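Local atomic coordinates of putative mannose-1-phosphate guanylyl transferase (Thermus thermophilus, PDB entry 2CU2), a protein that probably catalyses the transfer of a guanylyl group from GTP to mannose 1-phosphate, yielding GDP-mannose and pyrophosphate. Residues E22-P27 with E63-P68; L29-G34 with V274-G279; R102-P107 with E120-M125; R143-Y148 with L262-S267; G257-L262 with V307-G312. All coordinates share one frame; numbering follows the deposited sequence.

Contact 1: residues E22-P27 with E63-P68; sequences EDRPKP and EAVARP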
# COMPACT_ATOMS: atom_id res chain seq x y z
N GLU A 22 -9.49 6.67 15.34
CA GLU A 22 -10.07 7.59 16.33
C GLU A 22 -10.70 6.81 17.49
O GLU A 22 -10.50 7.11 18.66
CB GLU A 22 -11.14 8.46 15.65
CG GLU A 22 -11.07 9.93 16.09
CD GLU A 22 -11.89 10.12 17.35
OE1 GLU A 22 -11.50 9.60 18.38
OE2 GLU A 22 -12.87 10.86 17.30
N ASP A 23 -11.48 5.79 17.14
CA ASP A 23 -12.16 5.02 18.18
C ASP A 23 -11.36 3.78 18.56
O ASP A 23 -11.84 2.86 19.21
CB ASP A 23 -13.54 4.62 17.65
CG ASP A 23 -13.37 3.78 16.39
OD1 ASP A 23 -12.22 3.55 16.00
OD2 ASP A 23 -14.37 3.36 15.82
N ARG A 24 -10.10 3.75 18.09
CA ARG A 24 -9.23 2.63 18.40
C ARG A 24 -7.82 3.10 18.76
O ARG A 24 -6.95 3.25 17.90
CB ARG A 24 -9.18 1.71 17.18
CG ARG A 24 -9.28 0.23 17.55
CD ARG A 24 -10.68 -0.15 18.04
NE ARG A 24 -11.26 -1.18 17.17
CZ ARG A 24 -12.57 -1.45 17.32
NH1 ARG A 24 -13.28 -0.80 18.23
NH2 ARG A 24 -13.15 -2.38 16.55
N PRO A 25 -7.64 3.37 20.06
CA PRO A 25 -6.35 3.80 20.59
C PRO A 25 -5.30 2.69 20.51
O PRO A 25 -5.59 1.54 20.22
CB PRO A 25 -6.56 4.23 22.05
CG PRO A 25 -8.06 4.23 22.33
CD PRO A 25 -8.61 3.30 21.14
N LYS A 26 -4.04 3.09 20.77
CA LYS A 26 -2.91 2.19 20.55
C LYS A 26 -3.11 0.81 21.20
O LYS A 26 -2.85 -0.23 20.62
CB LYS A 26 -1.65 2.85 21.12
CG LYS A 26 -0.50 1.86 21.28
CD LYS A 26 0.87 2.53 21.14
CE LYS A 26 1.99 1.73 21.81
NZ LYS A 26 3.09 2.63 22.17
N PRO A 27 -3.55 0.82 22.48
CA PRO A 27 -3.65 -0.41 23.27
C PRO A 27 -4.59 -1.44 22.64
O PRO A 27 -4.61 -2.60 23.01
CB PRO A 27 -4.14 -0.02 24.66
CG PRO A 27 -4.05 1.50 24.79
CD PRO A 27 -3.99 1.96 23.26
N GLU A 63 -15.07 3.79 26.29
CA GLU A 63 -15.67 2.70 27.04
C GLU A 63 -16.08 1.53 26.13
O GLU A 63 -16.00 0.37 26.49
CB GLU A 63 -16.90 3.24 27.77
CG GLU A 63 -17.46 2.23 28.77
CD GLU A 63 -18.64 2.84 29.50
OE1 GLU A 63 -19.15 2.21 30.41
OE2 GLU A 63 -19.03 3.95 29.14
N ALA A 64 -16.57 1.89 24.93
CA ALA A 64 -17.07 0.87 24.02
C ALA A 64 -16.02 -0.20 23.71
O ALA A 64 -16.22 -1.39 23.93
CB ALA A 64 -17.51 1.55 22.73
N VAL A 65 -14.88 0.23 23.18
CA VAL A 65 -13.82 -0.70 22.79
C VAL A 65 -13.16 -1.38 24.00
O VAL A 65 -12.55 -2.44 23.89
CB VAL A 65 -12.78 0.06 21.97
CG1 VAL A 65 -12.03 1.05 22.85
CG2 VAL A 65 -11.79 -0.92 21.36
N ALA A 66 -13.26 -0.74 25.18
CA ALA A 66 -12.59 -1.29 26.35
C ALA A 66 -13.46 -2.29 27.11
O ALA A 66 -12.98 -3.19 27.78
CB ALA A 66 -12.20 -0.12 27.26
N ARG A 67 -14.80 -2.10 27.02
CA ARG A 67 -15.67 -2.88 27.89
C ARG A 67 -15.47 -4.39 27.78
O ARG A 67 -15.50 -5.11 28.78
CB ARG A 67 -17.13 -2.51 27.65
CG ARG A 67 -18.03 -2.93 28.83
CD ARG A 67 -18.40 -1.75 29.74
NE ARG A 67 -18.29 -2.13 31.16
CZ ARG A 67 -18.34 -1.14 32.08
NH1 ARG A 67 -18.49 0.11 31.69
NH2 ARG A 67 -18.32 -1.45 33.38
N PRO A 68 -15.33 -4.92 26.54
CA PRO A 68 -15.07 -6.34 26.34
C PRO A 68 -13.92 -6.88 27.21
O PRO A 68 -13.86 -8.06 27.54
CB PRO A 68 -14.81 -6.58 24.85
CG PRO A 68 -15.47 -5.43 24.12
CD PRO A 68 -15.43 -4.27 25.24
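Asp23 meets Val65 of helix 63-66 through its backbone, its carbonyl O lying 4.0 Å from Val65 CB, while its carboxylate is salt-bridged to Arg21. Arg24 makes the larger approach. Its chain bends at CB-CG (chi2 71°) and again at CG-CD, which carries the guanidinium round the valine obliquely: Arg24 NH1 stands 3.5 Å and Arg24 CD 3.6 Å from Val65 CG2. That methyl lies anti to the backbone N of Val65. At its far end the guanidinium also comes close to the like charge of Arg21. With a serine in its place, Val65 CG2 is likely to lose the cover of Arg24 CD and NH1, leaving a gap beside the methyl. All this belongs to the long loop after strand 3-8 which, in sugar nucleotidyltransferases, carries the glycine-rich signature motif, whose closing Pro-Lys pair probably corresponds to Pro25 and Lys26. Pro25 CD reaches Val65 CG1 at 4.4 Å, and its ring also rests on Gln62. Lys26 takes its partners away from this contact, its NZ being salt-bridged to Asp109 and hydrogen-bonded to Asp255 O.

Contact 2: residues L29-G34 with V274-G279; sequences LPLFEG and VVLGEG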
# COMPACT_ATOMS: atom_id res chain seq x y z
N LEU A 29 -4.83 -2.24 19.36
CA LEU A 29 -4.45 -2.64 18.01
C LEU A 29 -3.89 -4.06 17.90
O LEU A 29 -3.05 -4.49 18.68
CB LEU A 29 -3.40 -1.61 17.57
CG LEU A 29 -3.92 -0.18 17.67
CD1 LEU A 29 -2.87 0.86 17.27
CD2 LEU A 29 -5.14 0.08 16.78
N PRO A 30 -4.37 -4.84 16.91
CA PRO A 30 -3.91 -6.21 16.72
C PRO A 30 -2.51 -6.24 16.12
O PRO A 30 -2.31 -6.04 14.93
CB PRO A 30 -4.89 -6.91 15.79
CG PRO A 30 -5.59 -5.82 14.98
CD PRO A 30 -5.40 -4.54 15.92
N LEU A 31 -1.51 -6.47 17.00
CA LEU A 31 -0.12 -6.36 16.55
C LEU A 31 0.62 -7.70 16.57
O LEU A 31 0.57 -8.48 15.62
CB LEU A 31 0.59 -5.36 17.46
CG LEU A 31 0.44 -3.91 16.98
CD1 LEU A 31 1.11 -2.91 17.92
CD2 LEU A 31 1.06 -3.68 15.60
N PHE A 32 1.36 -7.95 17.67
CA PHE A 32 2.19 -9.14 17.77
C PHE A 32 1.37 -10.40 18.08
O PHE A 32 0.55 -10.44 18.98
CB PHE A 32 3.23 -8.91 18.87
CG PHE A 32 4.04 -7.69 18.56
CD1 PHE A 32 4.94 -7.72 17.50
CD2 PHE A 32 3.90 -6.55 19.33
CE1 PHE A 32 5.70 -6.60 17.21
CE2 PHE A 32 4.67 -5.43 19.03
CZ PHE A 32 5.57 -5.44 17.98
N GLU A 33 1.55 -11.47 17.27
CA GLU A 33 0.77 -12.68 17.48
C GLU A 33 -0.72 -12.45 17.19
O GLU A 33 -1.57 -13.29 17.47
CB GLU A 33 0.96 -13.15 18.92
CG GLU A 33 2.29 -13.88 19.12
CD GLU A 33 2.37 -14.43 20.54
OE1 GLU A 33 1.34 -14.85 21.06
OE2 GLU A 33 3.47 -14.45 21.09
N GLY A 34 -1.04 -11.30 16.61
CA GLY A 34 -2.44 -10.98 16.30
C GLY A 34 -3.19 -10.43 17.51
O GLY A 34 -4.39 -10.18 17.48
N VAL A 274 10.12 -8.04 8.30
CA VAL A 274 9.23 -8.24 9.44
C VAL A 274 7.80 -8.07 8.95
O VAL A 274 7.45 -7.03 8.40
CB VAL A 274 9.52 -7.20 10.54
CG1 VAL A 274 8.46 -7.28 11.62
CG2 VAL A 274 10.90 -7.45 11.14
N VAL A 275 6.99 -9.09 9.17
CA VAL A 275 5.60 -9.06 8.72
C VAL A 275 4.59 -9.32 9.83
O VAL A 275 4.76 -10.23 10.64
CB VAL A 275 5.38 -10.12 7.63
CG1 VAL A 275 3.95 -10.06 7.11
CG2 VAL A 275 6.38 -9.91 6.51
N LEU A 276 3.54 -8.50 9.87
CA LEU A 276 2.46 -8.68 10.85
C LEU A 276 1.15 -8.50 10.12
O LEU A 276 1.11 -7.98 9.00
CB LEU A 276 2.55 -7.67 12.00
CG LEU A 276 3.53 -7.96 13.14
CD1 LEU A 276 3.27 -6.96 14.26
CD2 LEU A 276 3.35 -9.40 13.66
N GLY A 277 0.06 -8.92 10.76
CA GLY A 277 -1.24 -8.81 10.13
C GLY A 277 -1.62 -10.18 9.60
O GLY A 277 -0.80 -11.10 9.60
N GLU A 278 -2.85 -10.32 9.13
CA GLU A 278 -3.31 -11.60 8.60
C GLU A 278 -3.09 -11.70 7.10
O GLU A 278 -3.21 -12.78 6.51
CB GLU A 278 -4.79 -11.80 8.94
CG GLU A 278 -5.06 -11.78 10.43
CD GLU A 278 -4.20 -12.78 11.17
OE1 GLU A 278 -4.22 -13.97 10.78
OE2 GLU A 278 -3.49 -12.38 12.13
N GLY A 279 -2.77 -10.57 6.48
CA GLY A 279 -2.52 -10.55 5.04
C GLY A 279 -1.22 -11.26 4.68
O GLY A 279 -0.50 -11.71 5.57
O HOH W 1 -1.13 -9.17 13.49
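Leu276 is the residue of strand 274-276 that meets Leu31 and Phe32, and the strand leads up to it from Val274, whose side chain packs on Phe266 of helix 261-266. At Leu276 itself CG lies anti to the carbonyl carbon (chi1 -80°), and the forked end rides on the backbone of the loop. Its two methyls straddle one oxygen: Leu31 O is 3.4 Å from Leu276 CD1 and 3.5 Å from Leu276 CD2. CD1 does the remaining work. Leu276 CD1 meets Phe32 CD1 obliquely at 3.7 Å and Leu31 CD2 at 4.2 Å, though the side chain of Leu31 sets out away from the strand. The oxygen is not left to these methyls alone, since a water gives it a hydrogen bond of 2.8 Å at Leu31 O and also takes a bond of 3.0 Å from Gly277 N. Leu31 O accepts a weak bond from Gly34 N as well. Gly277 has a positive phi (101°) at which a side chain would collide with the carbonyl O of Leu276, which accounts for a glycine here. Beyond it, the end of Glu278 swings back toward the loop near Gly34. Leu262 and Tyr292 also touch Leu276, and Tyr111 meets the Phe32 ring. Strand 274-276 runs parallel to 290-293, which in turn runs parallel to 306-311; such stacking of short parallel strands is consistent with the beta-helix domain of mannose-1-phosphate guanylyltransferases, here packed against the loop of the nucleotidyltransferase domain.

Contact 3: residues R102-P107 with E120-M125; sequences RLLVLP and EALATM
Leu122 CG stands anti to its carbonyl carbon (chi1 -78°) and CD1 continues the extended line (chi2 -175°), so the side chain reaches from the helix to Leu104, whose own chi1 of -150° falls some 30° short of anti to the backbone N. This is helix-on-sheet packing in the Rossmann-like, GT-A type nucleotidyltransferase domain. Strand 102-107 lies between the parallel strand 3-8 and the antiparallel strand 184-192, and helix 115-128 covers one face of that sheet. Strand alternation sets the pattern: Leu104 and Leu106 turn their CB atoms toward the helix, while Val105 points to the other face and packs on Met8. The two leucines, Leu104 and Leu122, interlock through both forks. Leu104 CD2 meets Leu122 CD1 at 3.9 Å, and Leu104 CD1 meets Leu122 CD2 at the same distance of 3.9 Å. Leu122 CD2 also lies 4.1 Å from Leu104 CG, so one methyl presses on the branch point of its partner. The contact is buried and wholly apolar. Val189 and Leu48 also touch Leu122, and Met125, one turn further along the helix, spreads over Val189, Ala191 and Val247. At the start of the strand the guanidinium of Arg102 hydrogen-bonds through NE to Leu126 O, a polar link to the same helix. Toward the strand's other end Leu106 makes a looser approach, its CD2 lying 4.5 Å from Leu122 CD1.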
# COMPACT_ATOMS: atom_id res chain seq x y z
N ARG A 102 -0.84 -2.69 48.55
CA ARG A 102 0.08 -2.40 47.46
C ARG A 102 -0.67 -2.06 46.19
O ARG A 102 -1.73 -2.63 45.90
CB ARG A 102 0.97 -3.62 47.19
CG ARG A 102 1.99 -3.93 48.27
CD ARG A 102 3.17 -2.98 48.19
NE ARG A 102 4.24 -3.38 49.11
CZ ARG A 102 4.22 -3.17 50.42
NH1 ARG A 102 3.19 -2.55 50.98
NH2 ARG A 102 5.23 -3.59 51.18
N LEU A 103 -0.13 -1.12 45.43
CA LEU A 103 -0.72 -0.75 44.15
C LEU A 103 0.37 -0.83 43.09
O LEU A 103 1.45 -0.25 43.23
CB LEU A 103 -1.31 0.66 44.18
CG LEU A 103 -1.88 1.09 42.83
CD1 LEU A 103 -3.01 0.15 42.42
CD2 LEU A 103 -2.37 2.53 42.90
N LEU A 104 0.08 -1.58 42.04
CA LEU A 104 1.00 -1.75 40.94
C LEU A 104 0.45 -0.90 39.79
O LEU A 104 -0.74 -0.96 39.49
CB LEU A 104 1.04 -3.23 40.57
CG LEU A 104 2.29 -3.87 39.99
CD1 LEU A 104 3.54 -3.40 40.74
CD2 LEU A 104 2.14 -5.38 40.10
N VAL A 105 1.30 -0.08 39.18
CA VAL A 105 0.86 0.76 38.08
C VAL A 105 1.62 0.40 36.81
O VAL A 105 2.85 0.41 36.79
CB VAL A 105 1.11 2.26 38.39
CG1 VAL A 105 0.88 3.10 37.14
CG2 VAL A 105 0.19 2.72 39.51
N LEU A 106 0.89 0.07 35.74
CA LEU A 106 1.55 -0.30 34.50
C LEU A 106 0.83 0.12 33.22
O LEU A 106 -0.40 0.17 33.17
CB LEU A 106 1.79 -1.81 34.45
CG LEU A 106 0.57 -2.68 34.75
CD1 LEU A 106 0.27 -3.57 33.56
CD2 LEU A 106 0.85 -3.50 35.99
N PRO A 107 1.60 0.43 32.17
CA PRO A 107 1.08 0.76 30.85
C PRO A 107 0.61 -0.50 30.11
O PRO A 107 1.10 -1.60 30.31
CB PRO A 107 2.19 1.44 30.07
CG PRO A 107 3.51 0.97 30.67
CD PRO A 107 3.05 0.47 32.13
N GLU A 120 8.11 -11.94 37.57
CA GLU A 120 9.13 -12.04 38.61
C GLU A 120 9.66 -10.65 38.97
O GLU A 120 9.90 -10.36 40.14
CB GLU A 120 10.26 -12.97 38.15
CG GLU A 120 9.86 -14.44 38.26
CD GLU A 120 10.90 -15.40 37.70
OE1 GLU A 120 11.92 -14.93 37.15
OE2 GLU A 120 10.69 -16.63 37.81
N ALA A 121 9.82 -9.79 37.96
CA ALA A 121 10.29 -8.43 38.21
C ALA A 121 9.26 -7.63 39.02
O ALA A 121 9.62 -6.88 39.94
CB ALA A 121 10.57 -7.71 36.89
N LEU A 122 7.99 -7.79 38.68
CA LEU A 122 6.92 -7.09 39.39
C LEU A 122 6.80 -7.59 40.83
O LEU A 122 6.58 -6.81 41.75
CB LEU A 122 5.58 -7.27 38.67
CG LEU A 122 5.36 -6.41 37.43
CD1 LEU A 122 3.94 -6.62 36.90
CD2 LEU A 122 5.56 -4.96 37.79
N ALA A 123 6.93 -8.91 41.01
CA ALA A 123 6.85 -9.50 42.34
C ALA A 123 7.92 -8.87 43.21
O ALA A 123 7.69 -8.51 44.36
CB ALA A 123 7.05 -11.01 42.27
N THR A 124 9.11 -8.72 42.64
CA THR A 124 10.22 -8.13 43.37
C THR A 124 9.97 -6.66 43.68
O THR A 124 10.40 -6.15 44.72
CB THR A 124 11.53 -8.28 42.58
OG1 THR A 124 11.82 -9.68 42.43
CG2 THR A 124 12.68 -7.62 43.32
N MET A 125 9.26 -5.97 42.79
CA MET A 125 8.95 -4.56 43.02
C MET A 125 8.00 -4.42 44.20
O MET A 125 8.14 -3.51 45.02
CB MET A 125 8.33 -3.95 41.76
CG MET A 125 9.36 -3.54 40.70
SD MET A 125 8.60 -2.89 39.19
CE MET A 125 7.66 -1.50 39.84

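Contact 4: residues R143-Y148 with L262-S267; sequences RPETEY and LERVFS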
# COMPACT_ATOMS: atom_id res chain seq x y z
N ARG A 143 20.00 0.66 22.84
CA ARG A 143 20.28 1.71 21.86
C ARG A 143 20.06 3.08 22.51
O ARG A 143 19.30 3.21 23.47
CB ARG A 143 19.35 1.58 20.66
CG ARG A 143 17.89 1.79 21.02
CD ARG A 143 16.95 1.73 19.83
NE ARG A 143 15.60 2.13 20.22
CZ ARG A 143 14.79 1.41 20.99
NH1 ARG A 143 15.18 0.22 21.44
NH2 ARG A 143 13.60 1.88 21.32
N PRO A 144 20.71 4.13 21.98
CA PRO A 144 20.57 5.48 22.52
C PRO A 144 19.21 6.06 22.16
O PRO A 144 19.12 7.01 21.38
CB PRO A 144 21.71 6.26 21.84
CG PRO A 144 21.94 5.54 20.51
CD PRO A 144 21.59 4.13 20.81
N GLU A 145 18.14 5.48 22.71
CA GLU A 145 16.79 5.94 22.41
C GLU A 145 16.57 7.33 23.01
O GLU A 145 16.79 7.54 24.20
CB GLU A 145 15.76 4.96 22.98
CG GLU A 145 14.32 5.32 22.64
CD GLU A 145 14.13 5.59 21.17
OE1 GLU A 145 14.24 4.64 20.37
OE2 GLU A 145 13.86 6.76 20.81
N THR A 146 16.14 8.26 22.17
CA THR A 146 15.91 9.64 22.60
C THR A 146 14.49 9.93 23.08
O THR A 146 14.24 10.97 23.68
CB THR A 146 16.23 10.63 21.46
OG1 THR A 146 15.30 10.43 20.39
CG2 THR A 146 17.65 10.39 20.94
N GLU A 147 13.56 9.01 22.83
CA GLU A 147 12.18 9.21 23.24
C GLU A 147 11.83 8.61 24.60
O GLU A 147 10.72 8.79 25.09
CB GLU A 147 11.22 8.66 22.19
CG GLU A 147 11.17 9.49 20.92
CD GLU A 147 10.90 10.96 21.21
OE1 GLU A 147 9.91 11.27 21.90
OE2 GLU A 147 11.68 11.81 20.74
N TYR A 148 12.77 7.90 25.20
CA TYR A 148 12.52 7.29 26.50
C TYR A 148 13.07 8.13 27.63
O TYR A 148 13.91 9.01 27.43
CB TYR A 148 13.17 5.91 26.59
CG TYR A 148 12.63 4.86 25.66
CD1 TYR A 148 11.47 5.07 24.92
CD2 TYR A 148 13.27 3.62 25.55
CE1 TYR A 148 10.95 4.08 24.09
CE2 TYR A 148 12.76 2.62 24.73
CZ TYR A 148 11.60 2.86 24.00
OH TYR A 148 11.09 1.87 23.20
N LEU A 262 8.35 -2.49 15.43
CA LEU A 262 8.04 -3.86 15.05
C LEU A 262 9.32 -4.65 14.75
O LEU A 262 9.44 -5.82 15.06
CB LEU A 262 7.15 -3.81 13.81
CG LEU A 262 5.66 -3.82 14.16
CD1 LEU A 262 5.21 -2.53 14.86
CD2 LEU A 262 4.75 -3.97 12.93
N GLU A 263 10.26 -3.97 14.10
CA GLU A 263 11.51 -4.62 13.75
C GLU A 263 12.29 -4.92 15.03
O GLU A 263 12.80 -6.03 15.21
CB GLU A 263 12.32 -3.72 12.82
CG GLU A 263 13.71 -4.25 12.52
CD GLU A 263 14.43 -3.39 11.49
OE1 GLU A 263 13.94 -3.29 10.35
OE2 GLU A 263 15.48 -2.82 11.83
N ARG A 264 12.38 -3.93 15.91
CA ARG A 264 13.11 -4.10 17.17
C ARG A 264 12.50 -5.24 17.97
O ARG A 264 13.21 -6.10 18.51
CB ARG A 264 13.06 -2.81 18.00
CG ARG A 264 13.64 -1.59 17.29
CD ARG A 264 13.84 -0.43 18.25
NE ARG A 264 12.60 -0.05 18.94
CZ ARG A 264 12.01 1.13 18.83
NH1 ARG A 264 12.53 2.08 18.05
NH2 ARG A 264 10.89 1.38 19.50
N VAL A 265 11.18 -5.26 18.05
CA VAL A 265 10.51 -6.30 18.81
C VAL A 265 10.82 -7.69 18.24
O VAL A 265 11.03 -8.63 19.01
CB VAL A 265 8.98 -6.08 18.84
CG1 VAL A 265 8.29 -7.30 19.45
CG2 VAL A 265 8.66 -4.83 19.66
N PHE A 266 10.87 -7.83 16.92
CA PHE A 266 11.12 -9.17 16.39
C PHE A 266 12.50 -9.69 16.83
O PHE A 266 12.72 -10.87 17.05
CB PHE A 266 11.01 -9.10 14.86
CG PHE A 266 9.64 -9.53 14.38
CD1 PHE A 266 8.50 -8.89 14.87
CD2 PHE A 266 9.51 -10.57 13.47
CE1 PHE A 266 7.24 -9.30 14.45
CE2 PHE A 266 8.24 -10.97 13.05
CZ PHE A 266 7.11 -10.34 13.54
N SER A 267 13.47 -8.75 16.92
CA SER A 267 14.80 -9.09 17.41
C SER A 267 15.47 -10.19 16.58
O SER A 267 16.04 -11.15 17.09
CB SER A 267 14.69 -9.51 18.88
OG SER A 267 14.56 -8.34 19.69
O HOH W 2 12.12 5.09 18.59
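Two arginine guanidiniums lie face on face: those of Arg143 and Arg264 stack with centres 3.5 Å apart and planes only 10° from parallel, Arg143 NH2 standing over Arg264 CZ. Arg143 runs extended from CG to NE, whereas Arg264 bends at chi3 (-57°), which lays its guanidinium flat on the other. Glu145, set against both, and Asp254, salt-bridged to Arg264 NH2, probably offset the like charges. Glu145 OE1 is gripped side-on, in the guanidinium plane of Arg143, by Arg143 NE at 2.9 Å and NH2 at 3.0 Å. Its charge also reaches Arg264 NH1, but as a long salt bridge, the oxygen being well out of the Arg264 plane. A water bridges the two by hydrogen bonds, donating to Glu145 OE1 at 2.8 Å and accepting from Arg264 NH1 at 3.1 Å. Glu145 is steadied by Glu147 N, which bonds its other oxygen, OE2, and its CG lies over the centre of the Tyr148 ring. Arg143 NH2 makes a weak bond to Tyr148 OH, whose stronger partner is Asp255. The network joins the loop between strands 134-139 and 150-157 to helix 261-266; strand 253-254 lies beside both, and Pro144 backs onto helix 172-180.

Contact 5: residues G257-L262 with V307-G312; sequences GNWRAL and VVAKVG
An apolar contact with a CH-pi component, this buried pairing sets Trp259, at the turn leading into helix 261-266, on strand 306-311 of the beta-helix domain, so it ties the nucleotidyltransferase part to the C-terminal one. Ala309 CB sits over one face of the indole, 3.9 Å from the centroid of the six-membered ring of Trp259 and 21° off the ring normal; its nearest ring atom is Trp259 CZ2 at 3.7 Å. Two residues earlier on the strand, Val307 CG1 meets Trp259 CB at 3.8 Å and the ring obliquely. Trp259 CG lies anti to its carbonyl carbon (chi1 -80°), which extends the indole along the strand from Val307 to Ala309. The turn is itself capped: Asn258 OD1 accepts weak bonds from Arg260 N and Ala261 N. In the ring plane, Leu262 CD2 lies at an indole edge, and Leu316 also packs on the side chain. The side chain of Lys310 leaves on the other side of the strand, and its NZ is salt-bridged to Asp294 and to Asp313 of the second subunit. Trp259 NE1 donates to Trp17 O. Replacing the indole by a leucine is likely to leave a gap over Ala309 and take the NE1 donor from Trp17 O. The one polar atom of the indole is thus satisfied on the nucleotidyltransferase side, while the carbon-rich face meets the strand by dispersion and CH-pi contact alone.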
# COMPACT_ATOMS: atom_id res chain seq x y z
N GLY A 257 6.53 2.62 20.09
CA GLY A 257 6.10 3.99 19.81
C GLY A 257 5.84 4.23 18.32
O GLY A 257 5.01 5.04 17.93
N ASN A 258 6.57 3.56 17.44
CA ASN A 258 6.36 3.73 16.00
C ASN A 258 6.55 2.42 15.23
O ASN A 258 6.91 1.39 15.79
CB ASN A 258 7.35 4.78 15.50
CG ASN A 258 8.76 4.26 15.68
OD1 ASN A 258 9.09 3.14 15.30
ND2 ASN A 258 9.61 5.12 16.27
N TRP A 259 6.24 2.48 13.92
CA TRP A 259 6.26 1.27 13.11
C TRP A 259 7.61 0.54 13.17
O TRP A 259 7.70 -0.67 13.04
CB TRP A 259 5.94 1.66 11.66
CG TRP A 259 4.48 1.83 11.49
CD1 TRP A 259 3.80 3.04 11.23
CD2 TRP A 259 3.48 0.79 11.51
NE1 TRP A 259 2.47 2.86 11.08
CE2 TRP A 259 2.23 1.41 11.25
CE3 TRP A 259 3.52 -0.59 11.72
CZ2 TRP A 259 1.07 0.65 11.21
CZ3 TRP A 259 2.37 -1.35 11.68
CH2 TRP A 259 1.13 -0.72 11.42
N ARG A 260 8.69 1.33 13.33
CA ARG A 260 10.01 0.72 13.37
C ARG A 260 10.16 -0.22 14.57
O ARG A 260 11.00 -1.11 14.60
CB ARG A 260 11.05 1.84 13.45
CG ARG A 260 12.31 1.51 12.64
CD ARG A 260 13.55 1.35 13.53
NE ARG A 260 14.43 0.30 13.01
CZ ARG A 260 15.58 0.69 12.44
NH1 ARG A 260 15.89 1.98 12.38
NH2 ARG A 260 16.41 -0.22 11.93
N ALA A 261 9.33 0.03 15.60
CA ALA A 261 9.41 -0.79 16.80
C ALA A 261 9.13 -2.26 16.50
O ALA A 261 9.56 -3.17 17.20
CB ALA A 261 8.37 -0.27 17.80
N LEU A 262 8.35 -2.49 15.43
CA LEU A 262 8.04 -3.86 15.05
C LEU A 262 9.32 -4.65 14.75
O LEU A 262 9.44 -5.82 15.06
CB LEU A 262 7.15 -3.81 13.81
CG LEU A 262 5.66 -3.82 14.16
CD1 LEU A 262 5.21 -2.53 14.86
CD2 LEU A 262 4.75 -3.97 12.93
N VAL A 307 8.77 0.87 5.41
CA VAL A 307 7.64 0.46 6.21
C VAL A 307 6.48 0.57 5.22
O VAL A 307 6.28 1.62 4.62
CB VAL A 307 7.33 1.41 7.40
CG1 VAL A 307 5.91 1.13 7.92
CG2 VAL A 307 8.35 1.22 8.51
N VAL A 308 5.76 -0.52 5.02
CA VAL A 308 4.60 -0.51 4.14
C VAL A 308 3.51 -1.08 5.04
O VAL A 308 3.57 -2.24 5.43
CB VAL A 308 4.79 -1.44 2.92
CG1 VAL A 308 3.60 -1.28 1.97
CG2 VAL A 308 6.09 -1.11 2.21
N ALA A 309 2.53 -0.25 5.39
CA ALA A 309 1.45 -0.67 6.27
C ALA A 309 0.08 -0.46 5.65
O ALA A 309 -0.29 0.67 5.32
CB ALA A 309 1.54 0.08 7.61
N LYS A 310 -0.66 -1.55 5.52
CA LYS A 310 -1.98 -1.51 4.90
C LYS A 310 -3.06 -1.97 5.88
O LYS A 310 -3.03 -3.08 6.40
CB LYS A 310 -1.96 -2.41 3.67
CG LYS A 310 -3.34 -2.53 3.02
CD LYS A 310 -3.76 -3.98 2.80
CE LYS A 310 -5.19 -4.11 2.28
NZ LYS A 310 -6.14 -3.83 3.36
N VAL A 311 -4.04 -1.11 6.12
CA VAL A 311 -5.17 -1.45 6.98
C VAL A 311 -6.41 -0.89 6.27
O VAL A 311 -6.53 0.31 6.06
CB VAL A 311 -5.05 -0.82 8.38
CG1 VAL A 311 -6.28 -1.21 9.23
CG2 VAL A 311 -3.77 -1.30 9.06
N GLY A 312 -7.32 -1.78 5.89
CA GLY A 312 -8.51 -1.33 5.19
C GLY A 312 -8.11 -0.70 3.87
O GLY A 312 -7.32 -1.27 3.11

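How the contacts relate
From the N terminus, the loop after strand 3-8 enters contact 1, closed by helix 63-66 after 35 intervening residues. The same loop runs straight on into contact 2, which crosses contact 1 and closes only at strand 274-276. Within that span of 239 residues lie contact 3, a short local closure of strand 102-107 with helix 115-128, and contact 4, which brings the loop after strand 134-139 to helix 261-266. Contact 5 begins on that helix's approach, shares Leu262 with contact 4, and crosses both contacts 2 and 4 to reach strand 306-311. Contacts 1, 3 and 4 thus knit the nucleotidyltransferase domain, while contacts 2 and 5, with centres about 10 Å apart, join it to the C-terminal sheet.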